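Long-range contact in lasso peptide isopeptidase AtxE2 (Asticcacaulis excentricus, PDB 5TXE), which hydrolyses the isopeptide bond of the lasso peptides astexin-2 and astexin-3, opening these threaded knots into linear peptides: residues Ala588-Thr600 with Ala614-Lys626. The protein carries 1 engineered substitution. Numbering follows the deposited sequence.
Sequences ATSFVVNASRLDT and ALPGFTALQQARK
P616, in the first turn of helix 615-623, turns its ring carbon CB to V592 CG2, 3.8 Å away. V592 CG2 also lies 3.6 Å from G617 N, so this single methyl covers the P616-G617 junction, a place that valine's short apolar branch suits. It is put there by a chi1 of 177°, which sets CG2 beside the backbone N of V592 and CG1 anti to it. G617 brings its bare backbone to F591, with G617 CA 4.1 Å from F591 CB; the lack of a side chain suits so close an approach, which leaves little room for a CB there. One turn on, A620 CB meets A595 CB at 3.7 Å, two small residues that let the short helix 591-594 and its 3-10 continuation come close. L621 forks: CD1 approaches the F591 ring obliquely, whereas CD2 packs against both A595 CA and L598 CB. Behind it stands V628 of strand 628-633. The sheet is the mixed eight-stranded one of the alpha/beta-hydrolase fold, seen here in a prolyl oligopeptidase-type domain; helix 615-623 lies in the beta-alpha-beta connection from strand 602-607 to the parallel strand 628-633, and the 588-600 segment leads into the first of them. A624 lays its methyl over S596 CA as the helix ends. The Schellman motif closed there by R625, at positive phi, sends K626 back across the 3-10 turn. Bent at chi2 (-57°), its chain runs past the carbonyls of A595 and L598. K626 NZ forms a salt bridge with D599 OD1, met on its syn side at 2.7 Å. K626 NZ also donates to S596 O at 3.0 Å, from above the carbonyl plane. A methionine in its place would probably leave the D599 carboxylate without its positive mate and S596 O without this donor.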
ATOM      1  N   ALA A 588     -11.747  24.841   4.772  1.00 27.90           N
ATOM      2  CA  ALA A 588     -10.297  24.634   4.819  1.00 28.15           C
ATOM      3  C   ALA A 588      -9.752  23.846   3.657  1.00 30.92           C
ATOM      4  O   ALA A 588      -8.532  23.798   3.488  1.00 27.52           O
ATOM      5  CB  ALA A 588      -9.965  23.887   6.100  1.00 30.87           C
ATOM      6  N   THR A 589     -10.624  23.165   2.892  1.00 28.85           N
ATOM      7  CA  THR A 589     -10.147  22.266   1.819  1.00 30.15           C
ATOM      8  C   THR A 589     -10.860  22.333   0.450  1.00 29.78           C
ATOM      9  O   THR A 589     -10.280  21.886  -0.511  1.00 30.66           O
ATOM     10  CB  THR A 589     -10.237  20.782   2.216  1.00 31.36           C
ATOM     11  OG1 THR A 589     -11.604  20.450   2.504  1.00 33.17           O
ATOM     12  CG2 THR A 589      -9.370  20.460   3.428  1.00 32.75           C
ATOM     13  N   SER A 590     -12.063  22.895   0.364  1.00 28.54           N
ATOM     14  CA  SER A 590     -12.827  22.887  -0.867  1.00 29.52           C
ATOM     15  C   SER A 590     -12.217  23.821  -1.883  1.00 31.25           C
ATOM     16  O   SER A 590     -12.011  25.011  -1.598  1.00 28.73           O
ATOM     17  CB  SER A 590     -14.280  23.255  -0.650  1.00 29.75           C
ATOM     18  OG  SER A 590     -14.830  23.693  -1.885  1.00 35.15           O
ATOM     19  N   PHE A 591     -11.922  23.279  -3.066  1.00 27.47           N
ATOM     20  CA  PHE A 591     -11.473  24.124  -4.167  1.00 29.75           C
ATOM     21  C   PHE A 591     -12.590  24.960  -4.793  1.00 29.33           C
ATOM     22  O   PHE A 591     -12.324  25.999  -5.406  1.00 31.95           O
ATOM     23  CB  PHE A 591     -10.771  23.307  -5.259  1.00 31.99           C
ATOM     24  CG  PHE A 591      -9.403  22.815  -4.885  1.00 31.90           C
ATOM     25  CD1 PHE A 591      -8.772  23.206  -3.724  1.00 35.12           C
ATOM     26  CD2 PHE A 591      -8.745  21.960  -5.724  1.00 33.92           C
ATOM     27  CE1 PHE A 591      -7.487  22.757  -3.439  1.00 34.66           C
ATOM     28  CE2 PHE A 591      -7.491  21.474  -5.429  1.00 32.10           C
ATOM     29  CZ  PHE A 591      -6.852  21.874  -4.292  1.00 32.48           C
ATOM     30  N   VAL A 592     -13.830  24.550  -4.637  1.00 27.96           N
ATOM     31  CA  VAL A 592     -14.926  25.400  -5.109  1.00 30.28           C
ATOM     32  C   VAL A 592     -14.974  26.691  -4.243  1.00 32.23           C
ATOM     33  O   VAL A 592     -14.953  27.785  -4.768  1.00 31.10           O
ATOM     34  CB  VAL A 592     -16.298  24.655  -5.051  1.00 31.20           C
ATOM     35  CG1 VAL A 592     -17.481  25.563  -5.466  1.00 28.89           C
ATOM     36  CG2 VAL A 592     -16.252  23.462  -5.967  1.00 32.97           C
ATOM     37  N   VAL A 593     -15.005  26.537  -2.925  1.00 32.33           N
ATOM     38  CA  VAL A 593     -14.981  27.686  -2.000  1.00 31.75           C
ATOM     39  C   VAL A 593     -13.757  28.573  -2.222  1.00 32.19           C
ATOM     40  O   VAL A 593     -13.901  29.785  -2.309  1.00 30.73           O
ATOM     41  CB  VAL A 593     -15.042  27.195  -0.546  1.00 35.15           C
ATOM     42  CG1 VAL A 593     -14.817  28.324   0.462  1.00 38.72           C
ATOM     43  CG2 VAL A 593     -16.370  26.487  -0.298  1.00 35.58           C
ATOM     44  N   ASN A 594     -12.569  27.986  -2.387  1.00 29.38           N
ATOM     45  CA  ASN A 594     -11.327  28.741  -2.402  1.00 28.56           C
ATOM     46  C   ASN A 594     -10.693  28.927  -3.751  1.00 30.86           C
ATOM     47  O   ASN A 594      -9.587  29.445  -3.845  1.00 31.20           O
ATOM     48  CB  ASN A 594     -10.331  28.022  -1.502  1.00 31.43           C
ATOM     49  CG  ASN A 594     -10.779  28.027  -0.046  1.00 31.85           C
ATOM     50  OD1 ASN A 594     -10.806  29.092   0.558  1.00 35.45           O
ATOM     51  ND2 ASN A 594     -11.153  26.859   0.513  1.00 27.65           N
ATOM     52  N   ALA A 595     -11.408  28.610  -4.824  1.00 28.97           N
ATOM     53  CA  ALA A 595     -10.818  28.714  -6.166  1.00 29.79           C
ATOM     54  C   ALA A 595     -10.120  30.027  -6.460  1.00 29.40           C
ATOM     55  O   ALA A 595      -9.045  30.065  -7.059  1.00 33.34           O
ATOM     56  CB  ALA A 595     -11.879  28.513  -7.238  1.00 28.81           C
ATOM     57  N   SER A 596     -10.740  31.126  -6.091  1.00 26.40           N
ATOM     58  CA  SER A 596     -10.206  32.436  -6.494  1.00 27.84           C
ATOM     59  C   SER A 596      -8.905  32.806  -5.766  1.00 26.72           C
ATOM     60  O   SER A 596      -8.197  33.676  -6.220  1.00 28.81           O
ATOM     61  CB  SER A 596     -11.298  33.511  -6.359  1.00 30.90           C
ATOM     62  OG  SER A 596     -11.733  33.494  -4.994  1.00 41.01           O
ATOM     63  N   ARG A 597      -8.533  32.113  -4.700  1.00 29.17           N
ATOM     64  CA  ARG A 597      -7.207  32.382  -4.071  1.00 36.72           C
ATOM     65  C   ARG A 597      -6.188  31.251  -4.213  1.00 38.47           C
ATOM     66  O   ARG A 597      -5.236  31.163  -3.502  1.00 33.06           O
ATOM     67  CB  ARG A 597      -7.380  32.706  -2.589  1.00 36.74           C
ATOM     68  CG  ARG A 597      -7.932  31.606  -1.712  1.00 36.78           C
ATOM     69  CD  ARG A 597      -8.334  32.313  -0.440  1.00 39.61           C
ATOM     70  NE  ARG A 597      -8.927  31.505   0.610  1.00 42.85           N
ATOM     71  CZ  ARG A 597      -8.231  30.901   1.563  1.00 44.47           C
ATOM     72  NH1 ARG A 597      -6.914  30.911   1.501  1.00 51.69           N
ATOM     73  NH2 ARG A 597      -8.848  30.228   2.527  1.00 35.79           N
ATOM     74  N   LEU A 598      -6.404  30.377  -5.162  1.00 41.58           N
ATOM     75  CA  LEU A 598      -5.564  29.234  -5.284  1.00 42.78           C
ATOM     76  C   LEU A 598      -4.632  29.469  -6.466  1.00 41.83           C
ATOM     77  O   LEU A 598      -4.926  29.098  -7.631  1.00 38.05           O
ATOM     78  CB  LEU A 598      -6.450  28.024  -5.470  1.00 47.66           C
ATOM     79  CG  LEU A 598      -5.934  26.774  -4.809  1.00 61.49           C
ATOM     80  CD1 LEU A 598      -7.104  26.162  -4.064  1.00 61.34           C
ATOM     81  CD2 LEU A 598      -5.283  25.860  -5.861  1.00 63.83           C
ATOM     82  N   ASP A 599      -3.506  30.099  -6.175  1.00 36.03           N
ATOM     83  CA  ASP A 599      -2.630  30.493  -7.250  1.00 39.14           C
ATOM     84  C   ASP A 599      -1.521  29.500  -7.617  1.00 32.81           C
ATOM     85  O   ASP A 599      -0.856  29.689  -8.633  1.00 36.71           O
ATOM     86  CB  ASP A 599      -2.060  31.870  -6.947  1.00 43.54           C
ATOM     87  CG  ASP A 599      -3.157  32.926  -6.920  1.00 50.37           C
ATOM     88  OD1 ASP A 599      -3.875  33.057  -7.949  1.00 55.10           O
ATOM     89  OD2 ASP A 599      -3.322  33.609  -5.893  1.00 48.45           O
ATOM     90  N   THR A 600      -1.321  28.465  -6.808  1.00 26.42           N
ATOM     91  CA  THR A 600      -0.331  27.455  -7.125  1.00 26.59           C
ATOM     92  C   THR A 600      -0.751  26.585  -8.316  1.00 25.82           C
ATOM     93  O   THR A 600      -1.802  26.007  -8.286  1.00 31.16           O
ATOM     94  CB  THR A 600      -0.170  26.536  -5.918  1.00 28.55           C
ATOM     95  OG1 THR A 600       0.240  27.313  -4.790  1.00 29.92           O
ATOM     96  CG2 THR A 600       0.905  25.482  -6.161  1.00 31.57           C
ATOM     97  N   ALA A 614     -13.603  15.609  -9.228  1.00 21.82           N
ATOM     98  CA  ALA A 614     -12.754  16.728  -9.429  1.00 22.49           C
ATOM     99  C   ALA A 614     -13.449  17.856 -10.156  1.00 24.83           C
ATOM    100  O   ALA A 614     -12.978  19.008 -10.161  1.00 21.79           O
ATOM    101  CB  ALA A 614     -11.533  16.315 -10.218  1.00 23.36           C
ATOM    102  N   LEU A 615     -14.585  17.557 -10.770  1.00 23.70           N
ATOM    103  CA  LEU A 615     -15.113  18.485 -11.723  1.00 22.08           C
ATOM    104  C   LEU A 615     -15.594  19.809 -11.169  1.00 20.05           C
ATOM    105  O   LEU A 615     -15.307  20.825 -11.777  1.00 19.87           O
ATOM    106  CB  LEU A 615     -16.173  17.812 -12.587  1.00 22.31           C
ATOM    107  CG  LEU A 615     -15.606  16.747 -13.541  1.00 22.48           C
ATOM    108  CD1 LEU A 615     -16.730  16.149 -14.362  1.00 23.98           C
ATOM    109  CD2 LEU A 615     -14.568  17.327 -14.511  1.00 22.93           C
ATOM    110  N   PRO A 616     -16.389  19.833 -10.110  1.00 19.24           N
ATOM    111  CA  PRO A 616     -16.779  21.194  -9.652  1.00 22.01           C
ATOM    112  C   PRO A 616     -15.572  22.073  -9.294  1.00 21.49           C
ATOM    113  O   PRO A 616     -15.457  23.196  -9.750  1.00 22.52           O
ATOM    114  CB  PRO A 616     -17.646  20.913  -8.401  1.00 20.67           C
ATOM    115  CG  PRO A 616     -18.206  19.561  -8.691  1.00 20.45           C
ATOM    116  CD  PRO A 616     -17.135  18.794  -9.407  1.00 19.38           C
ATOM    117  N   GLY A 617     -14.660  21.503  -8.537  1.00 22.03           N
ATOM    118  CA  GLY A 617     -13.419  22.173  -8.211  1.00 24.78           C
ATOM    119  C   GLY A 617     -12.647  22.621  -9.415  1.00 26.01           C
ATOM    120  O   GLY A 617     -12.229  23.791  -9.523  1.00 24.92           O
ATOM    121  N   PHE A 618     -12.464  21.712 -10.352  1.00 24.49           N
ATOM    122  CA  PHE A 618     -11.732  22.066 -11.555  1.00 24.99           C
ATOM    123  C   PHE A 618     -12.400  23.238 -12.280  1.00 23.47           C
ATOM    124  O   PHE A 618     -11.752  24.143 -12.761  1.00 21.54           O
ATOM    125  CB  PHE A 618     -11.600  20.845 -12.467  1.00 24.57           C
ATOM    126  CG  PHE A 618     -10.925  21.139 -13.771  1.00 27.02           C
ATOM    127  CD1 PHE A 618      -9.558  21.155 -13.868  1.00 27.22           C
ATOM    128  CD2 PHE A 618     -11.667  21.449 -14.884  1.00 30.90           C
ATOM    129  CE1 PHE A 618      -8.938  21.430 -15.051  1.00 26.78           C
ATOM    130  CE2 PHE A 618     -11.050  21.738 -16.081  1.00 30.99           C
ATOM    131  CZ  PHE A 618      -9.680  21.700 -16.166  1.00 28.59           C
ATOM    132  N   THR A 619     -13.712  23.196 -12.383  1.00 23.97           N
ATOM    133  CA  THR A 619     -14.440  24.192 -13.168  1.00 23.28           C
ATOM    134  C   THR A 619     -14.365  25.550 -12.489  1.00 24.30           C
ATOM    135  O   THR A 619     -14.219  26.566 -13.165  1.00 22.01           O
ATOM    136  CB  THR A 619     -15.878  23.742 -13.337  1.00 25.05           C
ATOM    137  OG1 THR A 619     -15.908  22.431 -13.969  1.00 28.13           O
ATOM    138  CG2 THR A 619     -16.662  24.724 -14.133  1.00 25.42           C
ATOM    139  N   ALA A 620     -14.403  25.579 -11.152  1.00 23.13           N
ATOM    140  CA  ALA A 620     -14.290  26.860 -10.420  1.00 22.60           C
ATOM    141  C   ALA A 620     -12.908  27.446 -10.606  1.00 24.11           C
ATOM    142  O   ALA A 620     -12.761  28.633 -10.859  1.00 23.82           O
ATOM    143  CB  ALA A 620     -14.618  26.675  -8.963  1.00 23.76           C
ATOM    144  N   LEU A 621     -11.898  26.591 -10.571  1.00 25.74           N
ATOM    145  CA  LEU A 621     -10.546  27.027 -10.819  1.00 23.89           C
ATOM    146  C   LEU A 621     -10.341  27.562 -12.196  1.00 27.39           C
ATOM    147  O   LEU A 621      -9.681  28.626 -12.352  1.00 23.38           O
ATOM    148  CB  LEU A 621      -9.555  25.903 -10.578  1.00 24.72           C
ATOM    149  CG  LEU A 621      -9.405  25.520  -9.088  1.00 24.74           C
ATOM    150  CD1 LEU A 621      -8.646  24.208  -8.962  1.00 25.75           C
ATOM    151  CD2 LEU A 621      -8.645  26.584  -8.274  1.00 26.04           C
ATOM    152  N   GLN A 622     -10.855  26.870 -13.228  1.00 27.82           N
ATOM    153  CA  GLN A 622     -10.732  27.396 -14.603  1.00 29.15           C
ATOM    154  C   GLN A 622     -11.461  28.709 -14.744  1.00 28.75           C
ATOM    155  O   GLN A 622     -10.957  29.669 -15.318  1.00 34.87           O
ATOM    156  CB  GLN A 622     -11.278  26.475 -15.669  1.00 32.01           C
ATOM    157  CG  GLN A 622     -10.380  25.321 -15.970  1.00 40.16           C
ATOM    158  CD  GLN A 622     -10.616  24.731 -17.378  1.00 44.67           C
ATOM    159  OE1 GLN A 622     -11.743  24.626 -17.848  1.00 44.48           O
ATOM    160  NE2 GLN A 622      -9.527  24.357 -18.049  1.00 46.06           N
ATOM    161  N   GLN A 623     -12.654  28.770 -14.236  1.00 30.43           N
ATOM    162  CA  GLN A 623     -13.421  29.993 -14.283  1.00 34.98           C
ATOM    163  C   GLN A 623     -12.681  31.148 -13.581  1.00 33.38           C
ATOM    164  O   GLN A 623     -12.777  32.295 -14.003  1.00 31.54           O
ATOM    165  CB  GLN A 623     -14.719  29.718 -13.598  1.00 44.14           C
ATOM    166  CG  GLN A 623     -15.659  30.913 -13.443  1.00 59.51           C
ATOM    167  CD  GLN A 623     -16.910  30.767 -14.305  1.00 64.42           C
ATOM    168  OE1 GLN A 623     -16.988  29.897 -15.192  1.00 67.19           O
ATOM    169  NE2 GLN A 623     -17.888  31.628 -14.053  1.00 68.79           N
ATOM    170  N   ALA A 624     -11.958  30.861 -12.514  1.00 29.84           N
ATOM    171  CA  ALA A 624     -11.197  31.901 -11.825  1.00 28.07           C
ATOM    172  C   ALA A 624      -9.838  32.068 -12.477  1.00 30.19           C
ATOM    173  O   ALA A 624      -8.996  32.724 -11.932  1.00 30.99           O
ATOM    174  CB  ALA A 624     -11.056  31.559 -10.368  1.00 27.69           C
ATOM    175  N   ARG A 625      -9.599  31.440 -13.632  1.00 32.57           N
ATOM    176  CA  ARG A 625      -8.354  31.610 -14.370  1.00 32.48           C
ATOM    177  C   ARG A 625      -7.077  31.191 -13.569  1.00 32.26           C
ATOM    178  O   ARG A 625      -6.042  31.802 -13.623  1.00 28.84           O
ATOM    179  CB  ARG A 625      -8.269  33.052 -14.873  1.00 41.18           C
ATOM    180  CG  ARG A 625      -9.469  33.478 -15.751  1.00 50.07           C
ATOM    181  CD  ARG A 625      -9.443  34.934 -16.216  1.00 57.33           C
ATOM    182  NE  ARG A 625      -8.108  35.281 -16.731  1.00 76.20           N
ATOM    183  CZ  ARG A 625      -7.658  35.091 -17.985  1.00 91.36           C
ATOM    184  NH1 ARG A 625      -8.440  34.587 -18.951  1.00 81.52           N
ATOM    185  NH2 ARG A 625      -6.393  35.421 -18.286  1.00 94.52           N
ATOM    186  N   LYS A 626      -7.145  30.070 -12.902  1.00 28.29           N
ATOM    187  CA  LYS A 626      -6.017  29.529 -12.210  1.00 26.61           C
ATOM    188  C   LYS A 626      -5.303  28.513 -13.068  1.00 29.31           C
ATOM    189  O   LYS A 626      -5.912  27.882 -13.946  1.00 29.94           O
ATOM    190  CB  LYS A 626      -6.503  28.905 -10.883  1.00 25.89           C
ATOM    191  CG  LYS A 626      -7.296  29.915 -10.063  1.00 27.41           C
ATOM    192  CD  LYS A 626      -6.456  31.191  -9.792  1.00 27.35           C
ATOM    193  CE  LYS A 626      -7.225  32.226  -8.998  1.00 32.19           C
ATOM    194  NZ  LYS A 626      -6.426  33.442  -8.659  1.00 29.14           N
TER